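Local atomic coordinates of SPbeta prophage-derived aminoglycoside N(3')-acetyltransferase-like protein YokD (PDB entry 2NYG), a protein that binds coenzyme A and probably acts as an antibiotic N-acetyltransferase that may contribute to antibiotic resistance. Residues A[68-73]-A[134-139]; A[199-204]-A[212-217]. All coordinates share one frame; numbering follows the deposited sequence.

Interaction 1: residues A[68-73]-A[134-139]; sequences MPSQSV and SFVAWG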
loop_
_atom_site.group_PDB
_atom_site.type_symbol
_atom_site.label_atom_id
_atom_site.label_comp_id
_atom_site.label_asym_id
_atom_site.label_seq_id
_atom_site.Cartn_x
_atom_site.Cartn_y
_atom_site.Cartn_z
ATOM N N MET A 68 -5.811 -11.213 -7.922
ATOM C CA MET A 68 -5.094 -11.425 -6.686
ATOM C C MET A 68 -6.079 -11.327 -5.556
ATOM O O MET A 68 -7.057 -10.596 -5.642
ATOM C CB MET A 68 -4.013 -10.365 -6.475
ATOM C CG MET A 68 -2.860 -10.423 -7.437
ATOM S SD MET A 68 -1.556 -9.265 -6.995
ATOM C CE MET A 68 -0.834 -8.907 -8.581
ATOM N N PRO A 69 -5.833 -12.068 -4.473
ATOM C CA PRO A 69 -6.717 -12.039 -3.316
ATOM C C PRO A 69 -6.339 -10.785 -2.552
ATOM O O PRO A 69 -5.161 -10.485 -2.405
ATOM C CB PRO A 69 -6.351 -13.325 -2.590
ATOM C CG PRO A 69 -4.899 -13.413 -2.821
ATOM C CD PRO A 69 -4.756 -13.056 -4.283
ATOM N N SER A 70 -7.326 -10.031 -2.087
ATOM C CA SER A 70 -7.035 -8.799 -1.358
ATOM C C SER A 70 -7.840 -8.702 -0.080
ATOM O O SER A 70 -8.474 -7.686 0.195
ATOM C CB SER A 70 -7.329 -7.594 -2.243
ATOM O OG SER A 70 -8.641 -7.668 -2.767
ATOM N N GLN A 71 -7.784 -9.775 0.701
ATOM C CA GLN A 71 -8.485 -9.912 1.974
ATOM C C GLN A 71 -8.171 -8.863 3.037
ATOM O O GLN A 71 -7.049 -8.392 3.159
ATOM C CB GLN A 71 -8.206 -11.298 2.551
ATOM C CG GLN A 71 -8.666 -12.436 1.658
ATOM C CD GLN A 71 -8.113 -13.760 2.119
ATOM O OE1 GLN A 71 -7.708 -13.893 3.271
ATOM N NE2 GLN A 71 -8.097 -14.750 1.231
ATOM N N SER A 72 -9.192 -8.525 3.812
ATOM C CA SER A 72 -9.098 -7.554 4.888
ATOM C C SER A 72 -9.799 -8.184 6.097
ATOM O O SER A 72 -10.763 -7.640 6.661
ATOM C CB SER A 72 -9.786 -6.252 4.471
ATOM O OG SER A 72 -11.084 -6.502 3.955
ATOM N N VAL A 73 -9.281 -9.353 6.465
ATOM C CA VAL A 73 -9.768 -10.171 7.562
ATOM C C VAL A 73 -9.932 -9.450 8.901
ATOM O O VAL A 73 -10.708 -9.890 9.739
ATOM C CB VAL A 73 -8.831 -11.381 7.738
ATOM C CG1 VAL A 73 -9.332 -12.292 8.834
ATOM C CG2 VAL A 73 -8.750 -12.146 6.439
ATOM N N SER A 134 -12.149 -10.111 -0.396
ATOM C CA SER A 134 -12.210 -9.434 -1.679
ATOM C C SER A 134 -11.049 -9.871 -2.548
ATOM O O SER A 134 -10.062 -10.422 -2.066
ATOM C CB SER A 134 -12.154 -7.914 -1.493
ATOM O OG SER A 134 -11.159 -7.551 -0.549
ATOM N N PHE A 135 -11.202 -9.639 -3.845
ATOM C CA PHE A 135 -10.177 -9.933 -4.824
ATOM C C PHE A 135 -9.987 -8.651 -5.618
ATOM O O PHE A 135 -10.800 -7.731 -5.550
ATOM C CB PHE A 135 -10.623 -11.055 -5.758
ATOM C CG PHE A 135 -10.603 -12.407 -5.127
ATOM C CD1 PHE A 135 -9.487 -13.230 -5.247
ATOM C CD2 PHE A 135 -11.707 -12.871 -4.421
ATOM C CE1 PHE A 135 -9.476 -14.505 -4.676
ATOM C CE2 PHE A 135 -11.710 -14.134 -3.845
ATOM C CZ PHE A 135 -10.593 -14.956 -3.975
ATOM N N VAL A 136 -8.894 -8.593 -6.357
ATOM C CA VAL A 136 -8.588 -7.455 -7.194
ATOM C C VAL A 136 -8.181 -8.051 -8.520
ATOM O O VAL A 136 -7.526 -9.094 -8.562
ATOM C CB VAL A 136 -7.430 -6.649 -6.627
ATOM C CG1 VAL A 136 -7.895 -5.812 -5.469
ATOM C CG2 VAL A 136 -6.354 -7.583 -6.174
ATOM N N ALA A 137 -8.580 -7.409 -9.606
ATOM C CA ALA A 137 -8.228 -7.912 -10.920
ATOM C C ALA A 137 -7.957 -6.791 -11.904
ATOM O O ALA A 137 -8.467 -5.679 -11.772
ATOM C CB ALA A 137 -9.328 -8.825 -11.447
ATOM N N TRP A 138 -7.126 -7.118 -12.884
ATOM C CA TRP A 138 -6.709 -6.228 -13.957
ATOM C C TRP A 138 -6.809 -7.071 -15.219
ATOM O O TRP A 138 -6.422 -8.243 -15.208
ATOM C CB TRP A 138 -5.245 -5.822 -13.758
ATOM C CG TRP A 138 -4.665 -4.969 -14.859
ATOM C CD1 TRP A 138 -4.567 -3.614 -14.869
ATOM C CD2 TRP A 138 -4.100 -5.421 -16.102
ATOM N NE1 TRP A 138 -3.976 -3.189 -16.030
ATOM C CE2 TRP A 138 -3.678 -4.278 -16.805
ATOM C CE3 TRP A 138 -3.911 -6.678 -16.684
ATOM C CZ2 TRP A 138 -3.075 -4.350 -18.061
ATOM C CZ3 TRP A 138 -3.306 -6.751 -17.940
ATOM C CH2 TRP A 138 -2.895 -5.591 -18.612
ATOM N N GLY A 139 -7.321 -6.500 -16.301
ATOM C CA GLY A 139 -7.392 -7.275 -17.523
ATOM C C GLY A 139 -8.737 -7.459 -18.190
ATOM O O GLY A 139 -9.770 -6.994 -17.718
#
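Met68 and Val136 form an antiparallel hydrogen-bonded pair, with Met68 N to Val136 O and Val136 N to Met68 O both 2.8 Å, and the ladder runs on through the non-hydrogen-bonded pair Pro69–Phe135 to a bond from Ser70 N to Ser134 O. On one face of the sheet the CG2 methyl of Val136 lies against CB of Met68 at 3.6 Å, while the extended Met68 chain leads away to meet Val116 and Phe119 of helix 114-119. On the other face the CD1–CE1 side of the Phe135 ring follows the pyrrolidine of Pro69, CE1 to CB 3.9 Å, and the same phenylalanine also touches Val67 and Leu146 of helix 142-146. This pairing joins strand 135-139 to strand 65-69 within the seven-stranded mixed sheet, and the Pro69 side chain comes within about 5 Å of the bound coenzyme A. Beyond the Ser70–Ser134 backbone bond, Ser134 OG donates to Ser70 O at 2.8 Å, from well above the carbonyl plane (61° out of it). With OG between its own backbone N and carbonyl carbon (chi1 44°), Ser134 can make this bond while its backbone O accepts Ser70 N. Ser70 O has a second partner in Arg127 NH2, which gives this buried carbonyl two donors. Nearby, Ser70 CB lies 3.7 Å from Val136 CG1.

Interaction 2: residues A[199-204]-A[212-217]; sequences RGAPII and KEYKEL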
loop_
_atom_site.group_PDB
_atom_site.type_symbol
_atom_site.label_atom_id
_atom_site.label_comp_id
_atom_site.label_asym_id
_atom_site.label_seq_id
_atom_site.Cartn_x
_atom_site.Cartn_y
_atom_site.Cartn_z
ATOM N N ARG A 199 -20.434 -14.777 11.201
ATOM C CA ARG A 199 -19.437 -13.721 11.176
ATOM C C ARG A 199 -20.105 -12.351 11.117
ATOM O O ARG A 199 -21.300 -12.227 10.820
ATOM C CB ARG A 199 -18.484 -13.899 9.988
ATOM C CG ARG A 199 -17.497 -15.027 10.148
ATOM C CD ARG A 199 -16.777 -15.334 8.848
ATOM N NE ARG A 199 -15.789 -14.326 8.483
ATOM C CZ ARG A 199 -14.630 -14.148 9.113
ATOM N NH1 ARG A 199 -14.306 -14.917 10.144
ATOM N NH2 ARG A 199 -13.788 -13.202 8.716
ATOM N N GLY A 200 -19.328 -11.322 11.421
ATOM C CA GLY A 200 -19.859 -9.977 11.392
ATOM C C GLY A 200 -18.829 -8.991 10.882
ATOM O O GLY A 200 -17.624 -9.192 11.065
ATOM N N ALA A 201 -19.295 -7.925 10.242
ATOM C CA ALA A 201 -18.386 -6.926 9.717
ATOM C C ALA A 201 -19.048 -5.591 9.429
ATOM O O ALA A 201 -20.252 -5.516 9.209
ATOM C CB ALA A 201 -17.721 -7.446 8.444
ATOM N N PRO A 202 -18.254 -4.511 9.452
ATOM C CA PRO A 202 -18.716 -3.150 9.182
ATOM C C PRO A 202 -18.986 -3.023 7.684
ATOM O O PRO A 202 -18.160 -3.399 6.862
ATOM C CB PRO A 202 -17.532 -2.297 9.620
ATOM C CG PRO A 202 -16.921 -3.111 10.701
ATOM C CD PRO A 202 -16.934 -4.482 10.100
ATOM N N ILE A 203 -20.149 -2.511 7.322
ATOM C CA ILE A 203 -20.473 -2.351 5.914
ATOM C C ILE A 203 -21.286 -1.082 5.738
ATOM O O ILE A 203 -21.721 -0.477 6.711
ATOM C CB ILE A 203 -21.297 -3.529 5.412
ATOM C CG1 ILE A 203 -20.590 -4.832 5.744
ATOM C CG2 ILE A 203 -21.472 -3.434 3.920
ATOM C CD1 ILE A 203 -21.447 -6.036 5.469
ATOM N N ILE A 204 -21.483 -0.665 4.496
ATOM C CA ILE A 204 -22.266 0.528 4.238
ATOM C C ILE A 204 -23.509 0.137 3.453
ATOM O O ILE A 204 -23.418 -0.386 2.339
ATOM C CB ILE A 204 -21.466 1.561 3.433
ATOM C CG1 ILE A 204 -20.167 1.896 4.161
ATOM C CG2 ILE A 204 -22.287 2.819 3.253
ATOM C CD1 ILE A 204 -19.254 2.808 3.370
ATOM N N LYS A 212 -23.088 -5.671 10.083
ATOM C CA LYS A 212 -23.903 -6.781 9.617
ATOM C C LYS A 212 -23.347 -8.155 9.932
ATOM O O LYS A 212 -22.135 -8.350 9.979
ATOM C CB LYS A 212 -24.111 -6.664 8.107
ATOM C CG LYS A 212 -25.007 -7.730 7.554
ATOM C CD LYS A 212 -25.174 -7.593 6.066
ATOM C CE LYS A 212 -25.944 -8.784 5.491
ATOM N NZ LYS A 212 -26.056 -8.735 3.992
ATOM N N GLU A 213 -24.249 -9.105 10.155
ATOM C CA GLU A 213 -23.849 -10.473 10.446
ATOM C C GLU A 213 -24.224 -11.379 9.286
ATOM O O GLU A 213 -25.313 -11.279 8.721
ATOM C CB GLU A 213 -24.520 -10.975 11.714
ATOM C CG GLU A 213 -23.936 -10.395 12.975
ATOM C CD GLU A 213 -24.494 -11.068 14.210
ATOM O OE1 GLU A 213 -25.577 -11.700 14.108
ATOM O OE2 GLU A 213 -23.855 -10.953 15.280
ATOM N N TYR A 214 -23.305 -12.261 8.929
ATOM C CA TYR A 214 -23.528 -13.184 7.834
ATOM C C TYR A 214 -22.961 -14.553 8.208
ATOM O O TYR A 214 -22.172 -14.684 9.163
ATOM C CB TYR A 214 -22.864 -12.642 6.559
ATOM C CG TYR A 214 -21.367 -12.427 6.671
ATOM C CD1 TYR A 214 -20.477 -13.213 5.938
ATOM C CD2 TYR A 214 -20.842 -11.457 7.523
ATOM C CE1 TYR A 214 -19.105 -13.042 6.048
ATOM C CE2 TYR A 214 -19.467 -11.277 7.645
ATOM C CZ TYR A 214 -18.604 -12.076 6.902
ATOM O OH TYR A 214 -17.245 -11.915 7.007
ATOM N N LYS A 215 -23.375 -15.572 7.462
ATOM C CA LYS A 215 -22.911 -16.924 7.718
ATOM C C LYS A 215 -21.730 -17.234 6.812
ATOM O O LYS A 215 -21.640 -16.714 5.700
ATOM C CB LYS A 215 -24.053 -17.919 7.501
ATOM C CG LYS A 215 -25.199 -17.745 8.499
ATOM C CD LYS A 215 -26.306 -18.775 8.304
ATOM C CE LYS A 215 -27.373 -18.650 9.392
ATOM N NZ LYS A 215 -26.770 -18.690 10.753
ATOM N N GLU A 216 -20.828 -18.076 7.305
ATOM C CA GLU A 216 -19.631 -18.442 6.567
ATOM C C GLU A 216 -19.088 -19.791 7.021
ATOM O O GLU A 216 -19.312 -20.205 8.154
ATOM C CB GLU A 216 -18.558 -17.381 6.800
ATOM C CG GLU A 216 -17.326 -17.575 5.961
ATOM C CD GLU A 216 -17.631 -17.384 4.498
ATOM O OE1 GLU A 216 -17.722 -16.210 4.066
ATOM O OE2 GLU A 216 -17.802 -18.403 3.793
ATOM N N LEU A 217 -18.357 -20.471 6.151
ATOM C CA LEU A 217 -17.771 -21.752 6.518
ATOM C C LEU A 217 -16.521 -21.547 7.393
ATOM O O LEU A 217 -15.803 -20.549 7.255
ATOM C CB LEU A 217 -17.387 -22.535 5.261
ATOM C CG LEU A 217 -18.538 -22.889 4.329
ATOM C CD1 LEU A 217 -18.029 -23.747 3.190
ATOM C CD2 LEU A 217 -19.615 -23.621 5.125
#
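Arg199 and Tyr214 are paired through backbone bonds and a CH-pi contact, and their half of the contact is the close-packed one. The two residues form an antiparallel hydrogen-bonded pair, with Arg199 N to Tyr214 O at 2.7 Å and Tyr214 N to Arg199 O at 2.8 Å. Tyr214 CG sits between its own backbone N and carbonyl carbon (chi1 59°), a torsion that brings the ring in beside Arg199. There CB of Arg199 rests over one face, 3.9 Å from the ring centroid. The arginine chain then runs alongside the tyrosine and bends at chi3, its guanidinium almost perpendicular to the ring (89°). NE points to Tyr214 OH at 3.2 Å, a doubtful bond, since the hydroxyl position is less certain. Arg199 CD also lies against CB of Glu216, whose carboxylate sets OE1 in plane at the edge of the Tyr214 ring, while OE2 accepts from Leu217 N and bonds the Tyr189 hydroxyl.

Packing thins toward the Ala201–Lys212 end of this antiparallel pair, in the small three-stranded sheet. Ala201 and Lys212 keep both backbone bonds, Lys212 N to Ala201 O being 3.0 Å, but the side-chain contact there is chiefly CD1 of Ile203 on CB of Lys212 at 3.8 Å. Lys212 and Glu213 are exposed, the lysine chain extended and leading away. Arg199 NE and Glu216 OE1 stand 5.2 Å apart, not a salt bridge; any attraction between them would probably be long-range and modest, and cohesion comes from backbone bonds and the aliphatic stem of Arg199 on the Tyr214 ring.

Overall arrangement
Both contacts are antiparallel strand pairings, but they belong to different sheets. Interaction 1 has its centre about 6 Å from the centre of the chain, in the large mixed sheet beside the coenzyme A site; the centre of interaction 2 lies about 19 Å from it, in the three-stranded sheet away from the annotated sites. Their chemistry follows: the central pairing combines apolar side chains with a serine hydroxyl bonded to backbone, whereas the peripheral one sets an arginine stem over a tyrosine face, with exposed charged chains at its rim. Between their segments lie 60 and seven residues, respectively. The contact centres are 18 Å apart and their nearest atoms about 5 Å, without touching.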